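Local coordinates for protein ribosomal RNA small subunit methyltransferase E (Legionella pneumophila, PDB 5O95) that probably methylates the N3 position of a specific uridine in 16S rRNA of the assembled 30S ribosomal subunit, with S-adenosyl-L-methionine as methyl donor, at residues B[167-172]-B[189-194]; B[80-85]-B[106-111]; B[161-166]-B[211-216]; B[185-190]-B[239-244]. One frame throughout, in Å; residues are numbered along the deposited sequence.

Interaction 1 (B[167-172]-B[189-194]); sequences KEHLKL and PPDVAL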
loop_
_atom_site.group_PDB
_atom_site.type_symbol
_atom_site.label_atom_id
_atom_site.label_comp_id
_atom_site.label_asym_id
_atom_site.label_seq_id
_atom_site.Cartn_x
_atom_site.Cartn_y
_atom_site.Cartn_z
ATOM N N LYS B 167 2.143 4.354 -26.063
ATOM C CA LYS B 167 2.764 3.434 -27.006
ATOM C C LYS B 167 3.314 2.176 -26.336
ATOM O O LYS B 167 3.993 1.378 -26.997
ATOM C CB LYS B 167 3.821 4.162 -27.843
ATOM C CG LYS B 167 3.227 5.295 -28.687
ATOM C CD LYS B 167 4.296 6.081 -29.433
ATOM C CE LYS B 167 3.666 7.226 -30.211
ATOM N NZ LYS B 167 4.673 8.078 -30.910
ATOM N N GLU B 168 3.012 1.966 -25.057
ATOM C CA GLU B 168 3.477 0.783 -24.347
ATOM C C GLU B 168 2.932 -0.488 -24.998
ATOM O O GLU B 168 1.837 -0.502 -25.568
ATOM C CB GLU B 168 3.031 0.852 -22.879
ATOM C CG GLU B 168 3.820 1.827 -22.005
ATOM C CD GLU B 168 3.402 3.277 -22.188
ATOM O OE1 GLU B 168 2.344 3.520 -22.805
ATOM O OE2 GLU B 168 4.119 4.178 -21.705
ATOM N N HIS B 169 3.711 -1.572 -24.906
ATOM C CA HIS B 169 3.340 -2.810 -25.594
ATOM C C HIS B 169 2.109 -3.463 -24.983
ATOM O O HIS B 169 1.329 -4.106 -25.697
ATOM C CB HIS B 169 4.500 -3.806 -25.597
ATOM C CG HIS B 169 5.619 -3.426 -26.515
ATOM N ND1 HIS B 169 6.454 -4.355 -27.096
ATOM C CD2 HIS B 169 6.043 -2.216 -26.950
ATOM C CE1 HIS B 169 7.346 -3.735 -27.848
ATOM N NE2 HIS B 169 7.119 -2.436 -27.777
ATOM N N LEU B 170 1.927 -3.328 -23.678
ATOM C CA LEU B 170 0.752 -3.839 -22.990
ATOM C C LEU B 170 0.039 -2.657 -22.355
ATOM O O LEU B 170 0.675 -1.823 -21.704
ATOM C CB LEU B 170 1.164 -4.844 -21.912
ATOM C CG LEU B 170 0.037 -5.397 -21.028
ATOM C CD1 LEU B 170 -0.990 -6.167 -21.860
ATOM C CD2 LEU B 170 0.632 -6.280 -19.932
ATOM N N LYS B 171 -1.273 -2.569 -22.555
ATOM C CA LYS B 171 -2.038 -1.421 -22.087
ATOM C C LYS B 171 -3.234 -1.927 -21.296
ATOM O O LYS B 171 -4.076 -2.652 -21.833
ATOM C CB LYS B 171 -2.463 -0.541 -23.265
ATOM C CG LYS B 171 -1.269 0.063 -24.004
ATOM C CD LYS B 171 -1.665 0.993 -25.143
ATOM C CE LYS B 171 -2.152 0.222 -26.356
ATOM N NZ LYS B 171 -2.124 1.072 -27.600
ATOM N N LEU B 172 -3.274 -1.579 -20.014
ATOM C CA LEU B 172 -4.277 -2.101 -19.103
ATOM C C LEU B 172 -5.023 -0.963 -18.424
ATOM O O LEU B 172 -4.487 0.123 -18.202
ATOM C CB LEU B 172 -3.630 -2.965 -18.031
ATOM C CG LEU B 172 -2.829 -4.142 -18.562
ATOM C CD1 LEU B 172 -2.090 -4.791 -17.387
ATOM C CD2 LEU B 172 -3.725 -5.148 -19.243
ATOM N N PRO B 189 8.430 -7.675 -19.872
ATOM C CA PRO B 189 9.090 -6.539 -20.507
ATOM C C PRO B 189 8.767 -6.506 -21.990
ATOM O O PRO B 189 8.487 -7.553 -22.593
ATOM C CB PRO B 189 10.581 -6.827 -20.265
ATOM C CG PRO B 189 10.592 -7.628 -19.014
ATOM C CD PRO B 189 9.372 -8.509 -19.105
ATOM N N PRO B 190 8.841 -5.329 -22.636
ATOM C CA PRO B 190 9.459 -4.101 -22.113
ATOM C C PRO B 190 8.632 -3.264 -21.144
ATOM O O PRO B 190 9.172 -2.817 -20.129
ATOM C CB PRO B 190 9.739 -3.281 -23.380
ATOM C CG PRO B 190 8.690 -3.733 -24.359
ATOM C CD PRO B 190 8.419 -5.192 -24.043
ATOM N N ASP B 191 7.357 -3.031 -21.447
ATOM C CA ASP B 191 6.656 -1.958 -20.769
ATOM C C ASP B 191 5.160 -2.227 -20.701
ATOM O O ASP B 191 4.614 -3.073 -21.413
ATOM C CB ASP B 191 6.940 -0.591 -21.410
ATOM C CG ASP B 191 6.669 -0.564 -22.911
ATOM O OD1 ASP B 191 6.144 -1.546 -23.466
ATOM O OD2 ASP B 191 6.988 0.463 -23.539
ATOM N N VAL B 192 4.510 -1.477 -19.823
ATOM C CA VAL B 192 3.070 -1.590 -19.623
ATOM C C VAL B 192 2.550 -0.223 -19.212
ATOM O O VAL B 192 3.173 0.473 -18.405
ATOM C CB VAL B 192 2.734 -2.699 -18.598
ATOM C CG1 VAL B 192 3.469 -2.483 -17.297
ATOM C CG2 VAL B 192 1.226 -2.786 -18.353
ATOM N N ALA B 193 1.413 0.168 -19.791
ATOM C CA ALA B 193 0.680 1.354 -19.367
ATOM C C ALA B 193 -0.507 0.874 -18.549
ATOM O O ALA B 193 -1.182 -0.080 -18.941
ATOM C CB ALA B 193 0.200 2.178 -20.564
ATOM N N LEU B 194 -0.707 1.483 -17.388
ATOM C CA LEU B 194 -1.791 1.105 -16.487
ATOM C C LEU B 194 -2.563 2.352 -16.106
ATOM O O LEU B 194 -1.994 3.281 -15.523
ATOM C CB LEU B 194 -1.222 0.467 -15.217
ATOM C CG LEU B 194 -2.198 0.173 -14.086
ATOM C CD1 LEU B 194 -3.163 -0.920 -14.505
ATOM C CD2 LEU B 194 -1.402 -0.204 -12.837
#

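Interaction 2 (B[80-85]-B[106-111]); sequences PLKIHL and GVACIT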
loop_
_atom_site.group_PDB
_atom_site.type_symbol
_atom_site.label_atom_id
_atom_site.label_comp_id
_atom_site.label_asym_id
_atom_site.label_seq_id
_atom_site.Cartn_x
_atom_site.Cartn_y
_atom_site.Cartn_z
ATOM N N PRO B 80 13.233 -4.439 -14.823
ATOM C CA PRO B 80 13.214 -4.590 -16.289
ATOM C C PRO B 80 11.845 -4.379 -16.902
ATOM O O PRO B 80 11.753 -4.192 -18.121
ATOM C CB PRO B 80 13.696 -6.033 -16.496
ATOM C CG PRO B 80 13.308 -6.728 -15.237
ATOM C CD PRO B 80 13.480 -5.724 -14.139
ATOM N N LEU B 81 10.772 -4.451 -16.117
ATOM C CA LEU B 81 9.448 -4.124 -16.615
ATOM C C LEU B 81 9.202 -2.650 -16.320
ATOM O O LEU B 81 9.220 -2.246 -15.153
ATOM C CB LEU B 81 8.404 -4.991 -15.902
ATOM C CG LEU B 81 6.945 -4.659 -16.183
ATOM C CD1 LEU B 81 6.571 -5.089 -17.605
ATOM C CD2 LEU B 81 6.004 -5.354 -15.171
ATOM N N LYS B 82 9.022 -1.838 -17.369
ATOM C CA LYS B 82 8.815 -0.398 -17.204
ATOM C C LYS B 82 7.323 -0.114 -17.183
ATOM O O LYS B 82 6.653 -0.212 -18.216
ATOM C CB LYS B 82 9.467 0.365 -18.355
ATOM C CG LYS B 82 10.875 -0.042 -18.651
ATOM C CD LYS B 82 11.743 0.070 -17.439
ATOM C CE LYS B 82 13.173 -0.334 -17.806
ATOM N NZ LYS B 82 14.067 -0.557 -16.634
ATOM N N ILE B 83 6.795 0.201 -16.011
ATOM C CA ILE B 83 5.368 0.469 -15.850
ATOM C C ILE B 83 5.172 1.974 -15.907
ATOM O O ILE B 83 5.863 2.721 -15.206
ATOM C CB ILE B 83 4.854 -0.078 -14.515
ATOM C CG1 ILE B 83 5.193 -1.572 -14.387
ATOM C CG2 ILE B 83 3.355 0.180 -14.394
ATOM C CD1 ILE B 83 4.803 -2.159 -13.037
ATOM N N HIS B 84 4.241 2.414 -16.744
ATOM C CA HIS B 84 3.796 3.802 -16.789
ATOM C C HIS B 84 2.406 3.832 -16.157
ATOM O O HIS B 84 1.438 3.349 -16.757
ATOM C CB HIS B 84 3.737 4.295 -18.228
ATOM C CG HIS B 84 3.361 5.739 -18.352
ATOM N ND1 HIS B 84 3.324 6.390 -19.562
ATOM C CD2 HIS B 84 3.014 6.658 -17.419
ATOM C CE1 HIS B 84 2.971 7.651 -19.373
ATOM N NE2 HIS B 84 2.774 7.838 -18.080
ATOM N N LEU B 85 2.326 4.396 -14.949
ATOM C CA LEU B 85 1.095 4.502 -14.183
ATOM C C LEU B 85 0.431 5.830 -14.497
ATOM O O LEU B 85 1.069 6.879 -14.385
ATOM C CB LEU B 85 1.425 4.489 -12.690
ATOM C CG LEU B 85 0.204 4.799 -11.815
ATOM C CD1 LEU B 85 -0.938 3.768 -11.986
ATOM C CD2 LEU B 85 0.640 4.916 -10.347
ATOM N N GLY B 106 9.046 0.599 -7.946
ATOM C CA GLY B 106 9.813 0.612 -9.174
ATOM C C GLY B 106 9.130 1.190 -10.390
ATOM O O GLY B 106 9.582 0.945 -11.508
ATOM N N VAL B 107 8.038 1.938 -10.213
ATOM C CA VAL B 107 7.346 2.490 -11.373
ATOM C C VAL B 107 8.354 3.281 -12.205
ATOM O O VAL B 107 9.255 3.924 -11.666
ATOM C CB VAL B 107 6.171 3.358 -10.891
ATOM C CG1 VAL B 107 6.677 4.730 -10.392
ATOM C CG2 VAL B 107 5.108 3.526 -11.978
ATOM N N ALA B 108 8.209 3.206 -13.529
ATOM C CA ALA B 108 9.122 3.894 -14.430
ATOM C C ALA B 108 8.660 5.310 -14.745
ATOM O O ALA B 108 9.497 6.204 -14.919
ATOM C CB ALA B 108 9.243 3.099 -15.734
ATOM N N CYS B 109 7.350 5.534 -14.796
ATOM C CA CYS B 109 6.774 6.795 -15.247
ATOM C C CYS B 109 5.422 6.955 -14.575
ATOM O O CYS B 109 4.693 5.976 -14.424
ATOM C CB CYS B 109 6.516 6.759 -16.752
ATOM S SG CYS B 109 6.261 8.390 -17.488
ATOM N N ILE B 110 5.085 8.188 -14.200
ATOM C CA ILE B 110 3.812 8.491 -13.547
ATOM C C ILE B 110 3.192 9.689 -14.248
ATOM O O ILE B 110 3.844 10.730 -14.362
ATOM C CB ILE B 110 3.990 8.835 -12.055
ATOM C CG1 ILE B 110 4.761 7.748 -11.323
ATOM C CG2 ILE B 110 2.606 9.024 -11.402
ATOM C CD1 ILE B 110 5.373 8.225 -10.025
ATOM N N THR B 111 1.929 9.565 -14.660
ATOM C CA THR B 111 1.162 10.693 -15.202
ATOM C C THR B 111 -0.052 10.958 -14.322
ATOM O O THR B 111 -0.898 10.064 -14.167
ATOM C CB THR B 111 0.696 10.413 -16.640
ATOM O OG1 THR B 111 1.832 10.286 -17.502
ATOM C CG2 THR B 111 -0.212 11.550 -17.145
HETATM O O HOH W 1 8.269 -0.218 -13.599
#

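Interaction 3 (B[161-166]-B[211-216]); sequences QFVREA and SGHGFL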
loop_
_atom_site.group_PDB
_atom_site.type_symbol
_atom_site.label_atom_id
_atom_site.label_comp_id
_atom_site.label_asym_id
_atom_site.label_seq_id
_atom_site.Cartn_x
_atom_site.Cartn_y
_atom_site.Cartn_z
ATOM N N GLN B 161 -5.965 12.468 -24.182
ATOM C CA GLN B 161 -4.560 12.637 -24.545
ATOM C C GLN B 161 -3.728 11.437 -24.115
ATOM O O GLN B 161 -2.845 10.988 -24.855
ATOM C CB GLN B 161 -3.990 13.919 -23.940
ATOM C CG GLN B 161 -2.543 14.141 -24.329
ATOM C CD GLN B 161 -2.024 15.510 -23.946
ATOM O OE1 GLN B 161 -2.706 16.283 -23.276
ATOM N NE2 GLN B 161 -0.800 15.814 -24.367
ATOM N N PHE B 162 -3.990 10.894 -22.925
ATOM C CA PHE B 162 -3.178 9.776 -22.459
ATOM C C PHE B 162 -3.328 8.559 -23.363
ATOM O O PHE B 162 -2.335 7.932 -23.744
ATOM C CB PHE B 162 -3.491 9.413 -21.010
ATOM C CG PHE B 162 -2.617 8.327 -20.488
ATOM C CD1 PHE B 162 -1.371 8.619 -19.956
ATOM C CD2 PHE B 162 -3.026 7.003 -20.557
ATOM C CE1 PHE B 162 -0.549 7.602 -19.488
ATOM C CE2 PHE B 162 -2.208 5.986 -20.100
ATOM C CZ PHE B 162 -0.969 6.286 -19.567
ATOM N N VAL B 163 -4.566 8.192 -23.706
ATOM C CA VAL B 163 -4.733 7.013 -24.548
ATOM C C VAL B 163 -4.230 7.260 -25.969
ATOM O O VAL B 163 -3.742 6.333 -26.628
ATOM C CB VAL B 163 -6.170 6.459 -24.489
ATOM C CG1 VAL B 163 -6.592 6.258 -23.035
ATOM C CG2 VAL B 163 -7.148 7.353 -25.241
ATOM N N ARG B 164 -4.314 8.503 -26.458
ATOM C CA ARG B 164 -3.849 8.792 -27.811
ATOM C C ARG B 164 -2.338 8.608 -27.916
ATOM O O ARG B 164 -1.836 8.090 -28.921
ATOM C CB ARG B 164 -4.283 10.203 -28.219
ATOM C CG ARG B 164 -3.277 10.954 -29.080
ATOM C CD ARG B 164 -3.919 12.154 -29.773
ATOM N NE ARG B 164 -4.778 12.923 -28.876
ATOM C CZ ARG B 164 -4.375 13.972 -28.168
ATOM N NH1 ARG B 164 -3.118 14.388 -28.250
ATOM N NH2 ARG B 164 -5.232 14.607 -27.376
ATOM N N GLU B 165 -1.606 8.974 -26.865
ATOM C CA GLU B 165 -0.149 8.979 -26.902
ATOM C C GLU B 165 0.490 7.687 -26.413
ATOM O O GLU B 165 1.684 7.478 -26.662
ATOM C CB GLU B 165 0.395 10.137 -26.059
ATOM C CG GLU B 165 -0.027 11.501 -26.568
ATOM C CD GLU B 165 0.435 12.628 -25.667
ATOM O OE1 GLU B 165 0.851 12.358 -24.519
ATOM O OE2 GLU B 165 0.372 13.790 -26.108
ATOM N N ALA B 166 -0.259 6.825 -25.720
ATOM C CA ALA B 166 0.328 5.646 -25.096
ATOM C C ALA B 166 0.860 4.694 -26.162
ATOM O O ALA B 166 0.122 4.272 -27.058
ATOM C CB ALA B 166 -0.716 4.945 -24.227
ATOM N N SER B 211 -10.960 1.502 -24.705
ATOM C CA SER B 211 -10.969 0.230 -25.423
ATOM C C SER B 211 -10.627 0.416 -26.897
ATOM O O SER B 211 -9.961 -0.437 -27.494
ATOM C CB SER B 211 -12.308 -0.493 -25.244
ATOM O OG SER B 211 -13.391 0.280 -25.727
ATOM N N GLY B 212 -11.058 1.529 -27.496
ATOM C CA GLY B 212 -10.700 1.821 -28.876
ATOM C C GLY B 212 -9.221 2.069 -29.081
ATOM O O GLY B 212 -8.729 1.948 -30.208
ATOM N N HIS B 213 -8.500 2.424 -28.022
ATOM C CA HIS B 213 -7.051 2.548 -28.089
ATOM C C HIS B 213 -6.327 1.326 -27.544
ATOM O O HIS B 213 -5.122 1.401 -27.285
ATOM C CB HIS B 213 -6.574 3.818 -27.385
ATOM C CG HIS B 213 -6.940 5.073 -28.107
ATOM N ND1 HIS B 213 -8.230 5.547 -28.159
ATOM C CD2 HIS B 213 -6.186 5.949 -28.812
ATOM C CE1 HIS B 213 -8.259 6.662 -28.869
ATOM N NE2 HIS B 213 -7.032 6.926 -29.277
ATOM N N GLY B 214 -7.034 0.212 -27.352
ATOM C CA GLY B 214 -6.385 -1.035 -26.977
ATOM C C GLY B 214 -6.104 -1.241 -25.507
ATOM O O GLY B 214 -5.353 -2.157 -25.162
ATOM N N PHE B 215 -6.672 -0.424 -24.626
ATOM C CA PHE B 215 -6.545 -0.645 -23.190
ATOM C C PHE B 215 -7.472 -1.777 -22.762
ATOM O O PHE B 215 -8.683 -1.733 -23.013
ATOM C CB PHE B 215 -6.809 0.644 -22.414
ATOM C CG PHE B 215 -5.624 1.576 -22.406
ATOM C CD1 PHE B 215 -5.341 2.369 -23.510
ATOM C CD2 PHE B 215 -4.778 1.629 -21.307
ATOM C CE1 PHE B 215 -4.230 3.213 -23.516
ATOM C CE2 PHE B 215 -3.663 2.467 -21.308
ATOM C CZ PHE B 215 -3.398 3.256 -22.400
ATOM N N LEU B 216 -6.892 -2.803 -22.145
ATOM C CA LEU B 216 -7.607 -4.025 -21.796
ATOM C C LEU B 216 -7.944 -4.036 -20.310
ATOM O O LEU B 216 -7.100 -3.687 -19.480
ATOM C CB LEU B 216 -6.732 -5.237 -22.116
ATOM C CG LEU B 216 -6.277 -5.337 -23.574
ATOM C CD1 LEU B 216 -5.401 -6.561 -23.795
ATOM C CD2 LEU B 216 -7.456 -5.340 -24.530
#

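Interaction 4 (B[185-190]-B[239-244]); sequences YPVQPP and QAAGGD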
loop_
_atom_site.group_PDB
_atom_site.type_symbol
_atom_site.label_atom_id
_atom_site.label_comp_id
_atom_site.label_asym_id
_atom_site.label_seq_id
_atom_site.Cartn_x
_atom_site.Cartn_y
_atom_site.Cartn_z
ATOM N N TYR B 185 -3.015 -11.846 -19.270
ATOM C CA TYR B 185 -2.320 -10.841 -20.057
ATOM C C TYR B 185 -0.825 -11.127 -20.072
ATOM O O TYR B 185 -0.281 -11.644 -19.092
ATOM C CB TYR B 185 -2.555 -9.440 -19.479
ATOM C CG TYR B 185 -3.992 -9.004 -19.581
ATOM C CD1 TYR B 185 -4.613 -8.895 -20.820
ATOM C CD2 TYR B 185 -4.732 -8.708 -18.443
ATOM C CE1 TYR B 185 -5.936 -8.510 -20.925
ATOM C CE2 TYR B 185 -6.061 -8.321 -18.543
ATOM C CZ TYR B 185 -6.644 -8.211 -19.787
ATOM O OH TYR B 185 -7.964 -7.829 -19.898
ATOM N N PRO B 186 -0.133 -10.792 -21.170
ATOM C CA PRO B 186 1.329 -11.004 -21.273
ATOM C C PRO B 186 2.111 -9.936 -20.516
ATOM O O PRO B 186 2.700 -9.001 -21.086
ATOM C CB PRO B 186 1.559 -10.950 -22.788
ATOM C CG PRO B 186 0.546 -9.951 -23.264
ATOM C CD PRO B 186 -0.693 -10.233 -22.415
ATOM N N VAL B 187 2.112 -10.053 -19.188
ATOM C CA VAL B 187 2.815 -9.105 -18.328
ATOM C C VAL B 187 4.291 -9.489 -18.344
ATOM O O VAL B 187 4.717 -10.423 -17.664
ATOM C CB VAL B 187 2.243 -9.069 -16.910
ATOM C CG1 VAL B 187 2.969 -8.021 -16.090
ATOM C CG2 VAL B 187 0.734 -8.784 -16.938
ATOM N N GLN B 188 5.075 -8.762 -19.131
ATOM C CA GLN B 188 6.481 -9.054 -19.357
ATOM C C GLN B 188 7.112 -7.815 -19.964
ATOM O O GLN B 188 6.403 -6.959 -20.503
ATOM C CB GLN B 188 6.640 -10.238 -20.315
ATOM C CG GLN B 188 5.997 -10.010 -21.658
ATOM C CD GLN B 188 5.877 -11.290 -22.455
ATOM O OE1 GLN B 188 5.272 -12.262 -22.002
ATOM N NE2 GLN B 188 6.465 -11.302 -23.646
ATOM N N PRO B 189 8.430 -7.675 -19.872
ATOM C CA PRO B 189 9.090 -6.539 -20.507
ATOM C C PRO B 189 8.767 -6.506 -21.990
ATOM O O PRO B 189 8.487 -7.553 -22.593
ATOM C CB PRO B 189 10.581 -6.827 -20.265
ATOM C CG PRO B 189 10.592 -7.628 -19.014
ATOM C CD PRO B 189 9.372 -8.509 -19.105
ATOM N N PRO B 190 8.841 -5.329 -22.636
ATOM C CA PRO B 190 9.459 -4.101 -22.113
ATOM C C PRO B 190 8.632 -3.264 -21.144
ATOM O O PRO B 190 9.172 -2.817 -20.129
ATOM C CB PRO B 190 9.739 -3.281 -23.380
ATOM C CG PRO B 190 8.690 -3.733 -24.359
ATOM C CD PRO B 190 8.419 -5.192 -24.043
ATOM N N GLN B 239 4.661 -6.138 -11.141
ATOM C CA GLN B 239 6.093 -6.364 -10.950
ATOM C C GLN B 239 6.389 -7.805 -10.594
ATOM O O GLN B 239 7.450 -8.326 -10.941
ATOM C CB GLN B 239 6.644 -5.464 -9.856
ATOM C CG GLN B 239 6.718 -3.990 -10.234
ATOM C CD GLN B 239 7.820 -3.664 -11.256
ATOM O OE1 GLN B 239 8.374 -4.539 -11.929
ATOM N NE2 GLN B 239 8.114 -2.376 -11.371
ATOM N N ALA B 240 5.488 -8.465 -9.874
ATOM C CA ALA B 240 5.728 -9.877 -9.589
ATOM C C ALA B 240 5.569 -10.720 -10.849
ATOM O O ALA B 240 6.385 -11.611 -11.117
ATOM C CB ALA B 240 4.767 -10.335 -8.486
ATOM N N ALA B 241 4.546 -10.426 -11.654
ATOM C CA ALA B 241 4.265 -11.227 -12.840
ATOM C C ALA B 241 5.322 -11.028 -13.922
ATOM O O ALA B 241 5.755 -12.000 -14.550
ATOM C CB ALA B 241 2.869 -10.897 -13.377
ATOM N N GLY B 242 5.772 -9.787 -14.137
ATOM C CA GLY B 242 6.647 -9.520 -15.268
ATOM C C GLY B 242 7.905 -8.740 -14.957
ATOM O O GLY B 242 8.712 -8.486 -15.857
ATOM N N GLY B 243 8.095 -8.369 -13.693
ATOM C CA GLY B 243 9.231 -7.554 -13.310
ATOM C C GLY B 243 10.115 -8.268 -12.315
ATOM O O GLY B 243 10.328 -9.477 -12.431
ATOM N N ASP B 244 10.594 -7.553 -11.300
ATOM C CA ASP B 244 11.659 -8.082 -10.457
ATOM C C ASP B 244 11.211 -8.391 -9.034
ATOM O O ASP B 244 12.054 -8.479 -8.135
ATOM C CB ASP B 244 12.870 -7.151 -10.453
ATOM C CG ASP B 244 12.535 -5.739 -9.956
ATOM O OD1 ASP B 244 11.374 -5.455 -9.597
ATOM O OD2 ASP B 244 13.482 -4.920 -9.930
#

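Interaction 1 (B[167-172]-B[189-194])
Strands 170-174 and 191-196 are parallel neighbours in the six-stranded sheet of the SPOUT-type methyltransferase domain, and at their N-terminal ends Leu-172 pairs with Leu-194 and Lys-171 with Ala-193. The axes of the short segments 170-172 and 191-194 run 4.7 Å apart and are inclined by 18°. Two backbone bonds fix the register: Ala-193 N donates to Leu-170 O at 2.9 Å, and Leu-172 N to Ala-193 O at 2.8 Å. On one face the Leu-170, Leu-172, Val-192 and Leu-194 side chains pack together under helix 227-242, which touches Leu-172 and Leu-194 through Leu-238. Val-192 CG2, anti to its own backbone N, reaches Leu-170 CD2 at 3.9 Å, and the two side chains run alongside each other in the same direction. On the other face the Glu-168 chain, bent at chi2 (79°), folds over the Ala-193 methyl; OE2 is bonded outside the two segments, and OE1 rests 3.4 Å from Ala-193 CB. Ahead of the two backbone bonds, the Asp-191 carboxylate makes the link. Its OD1 receives His-169 N at 2.8 Å in a nearly straight bond (176°), the donor approaching from above the carboxylate plane. Beyond it, Pro-190, which follows a cis peptide bond, sets its CG over one face of the His-169 imidazole, 3.6 Å from the ring centroid.

Interaction 2 (B[80-85]-B[106-111])
His-84 and Cys-109 form the densely packed end of this contact, where the cysteine CB lies over one face of the imidazole, 3.6 Å from His-84 CD2. The sulfur position is less certain, because Cys-109 adopts two conformations. With CG anti to the backbone N (chi1 -177°), the His-84 ring extends across the neighbouring strand and brings NE2 to Thr-111 OG1 at 2.7 Å. The hydroxyl stands at the ring edge, near its plane, and either atom could be the donor. Glu-168 OE2 holds ND1 at the same time, and Phe-162 meets the ring edge-to-face, so bonds at both nitrogens restrict its rotation. Backbone pairing is equally close here: Leu-85 N binds Cys-109 O, and Thr-111 N donates to Leu-85 O at 2.8 Å. Strands 82-88 and 109-114 are the two parallel strands of a beta-alpha-beta unit, with helix 94-104 as the crossover; their short segments 82-85 and 109-111 are inclined by 11°. That helix ends in a Schellman motif with Gly-106 as its C-prime residue, and from there the pairing opens out. Ile-83 O is shared by Ala-108 N and by Cys-109 N, both bonds bent, the second at 3.2 Å. One step earlier, a water replaces direct pairing: it donates to Leu-81 O and Gly-106 O and accepts from Ile-83 N at 2.9 Å. At the exposed Lys-82 the contact thins to CB against Ala-108 CB, 3.8 Å apart, while its ammonium turns away to Ser-79 O.

Interaction 3 (B[161-166]-B[211-216])
The last turn of helix 159-165 faces the turn that ends helix 204-212, with Val-163 and His-213 nearest at 6.2 Å between their CA atoms and no hydrogen bond between the segments. Side chains therefore carry the contact. Val-163 divides its branches between two rings. CG2 stands over the middle of one face of the His-213 imidazole, 3.7 Å from the centroid and 13° off the normal, a CH-pi contact; CG1 meets Phe-215 CE1 at 3.9 Å. The imidazole keeps its orientation partly because ND1 is bonded to Leu-209 O in the helix behind it, and CD2 comes to 3.3 Å from Val-163 O. The Phe-215 ring reaches toward helix 159-165, its CG anti to the carbonyl carbon (chi1 -79°). At its far end, CZ meets Ala-166 CB at 3.7 Å near the ring plane, while Phe-162 CE2 approaches the same atom at 3.8 Å; the two phenylalanine side chains cross at about a right angle. Gly-214 lies between the two ring-bearing residues, where the chain leaves the helix; at phi 84° it is the C-prime residue of a Schellman motif, with Phe-215 N bonded to Thr-210 O and Gly-214 N to Ser-211 O. Two helix ends thus meet through side chains of which Phe-162, Val-163 and Phe-215 also pack on one face of the parallel sheet, at Ile-195, in the SPOUT-type alpha/beta domain.

Interaction 4 (B[185-190]-B[239-244])
Gly-242 lies against the backbone of Val-187 and Gln-188, its CA 3.2 Å from Val-187 O and 4.1 Å from Gln-188 CA. Having no side chain, the glycine lets the two backbones come this close. Two further touches complete the first shell. Val-187 CG1, carried anti to the backbone N by chi1 of -177°, lies 4.0 Å from Ala-241 CB, and Pro-189 CD comes to 3.3 Å from Gly-242 O. No hydrogen bond joins the segments; the interface buries 174 Å² and rests on van der Waals fit. The parts joined are the C-terminal region of helix 227-242 and the loop leading into strand 191-196 of the parallel sheet in the SPOUT-type domain. Within the loop, Pro-186 is the centre of an inverse gamma turn, closed by Val-187 N to Tyr-185 O at 2.9 Å, and the turn ends on the valine that faces the helix. Leu-170 of strand 170-174 backs Val-187, while Tyr-185 is anchored through its hydroxyl to Pro-217 O. On the other side, near the C-terminal end of the helix, Gly-243 N makes a weak bond to Gln-239 O. The Gln-239 amide is held in turn, OE1 by Ser-79 OG and NE2 weakly by Leu-105 O. Farther out lies the dimer interface: Ala-240 packs on Val-237 of the second subunit, and Asp-244 OD1 forms a salt bridge with Arg-223 NH2 of that subunit.

In the fold
From the N terminus, interaction 2 closes first, joining strands 82-88 and 109-114 around helix 94-104, and it is complete before any other contact opens. Interaction 3 then opens at 161-166 and closes at 211-216; within that span lies the whole of interaction 1, which pairs strand 170-174 with strand 191-196. Interaction 4 begins at 185-190, sharing Pro-189 and Pro-190 with interaction 1, and ends at 239-244, so it crosses interaction 3. Backbone bonds between strands 82-88 and 191-196 merge interactions 1 and 2 into one parallel sheet. Interaction 3 lies against the face carrying Ala-193, while interaction 4 ties helix 227-242 to the loop between strands 170-174 and 191-196.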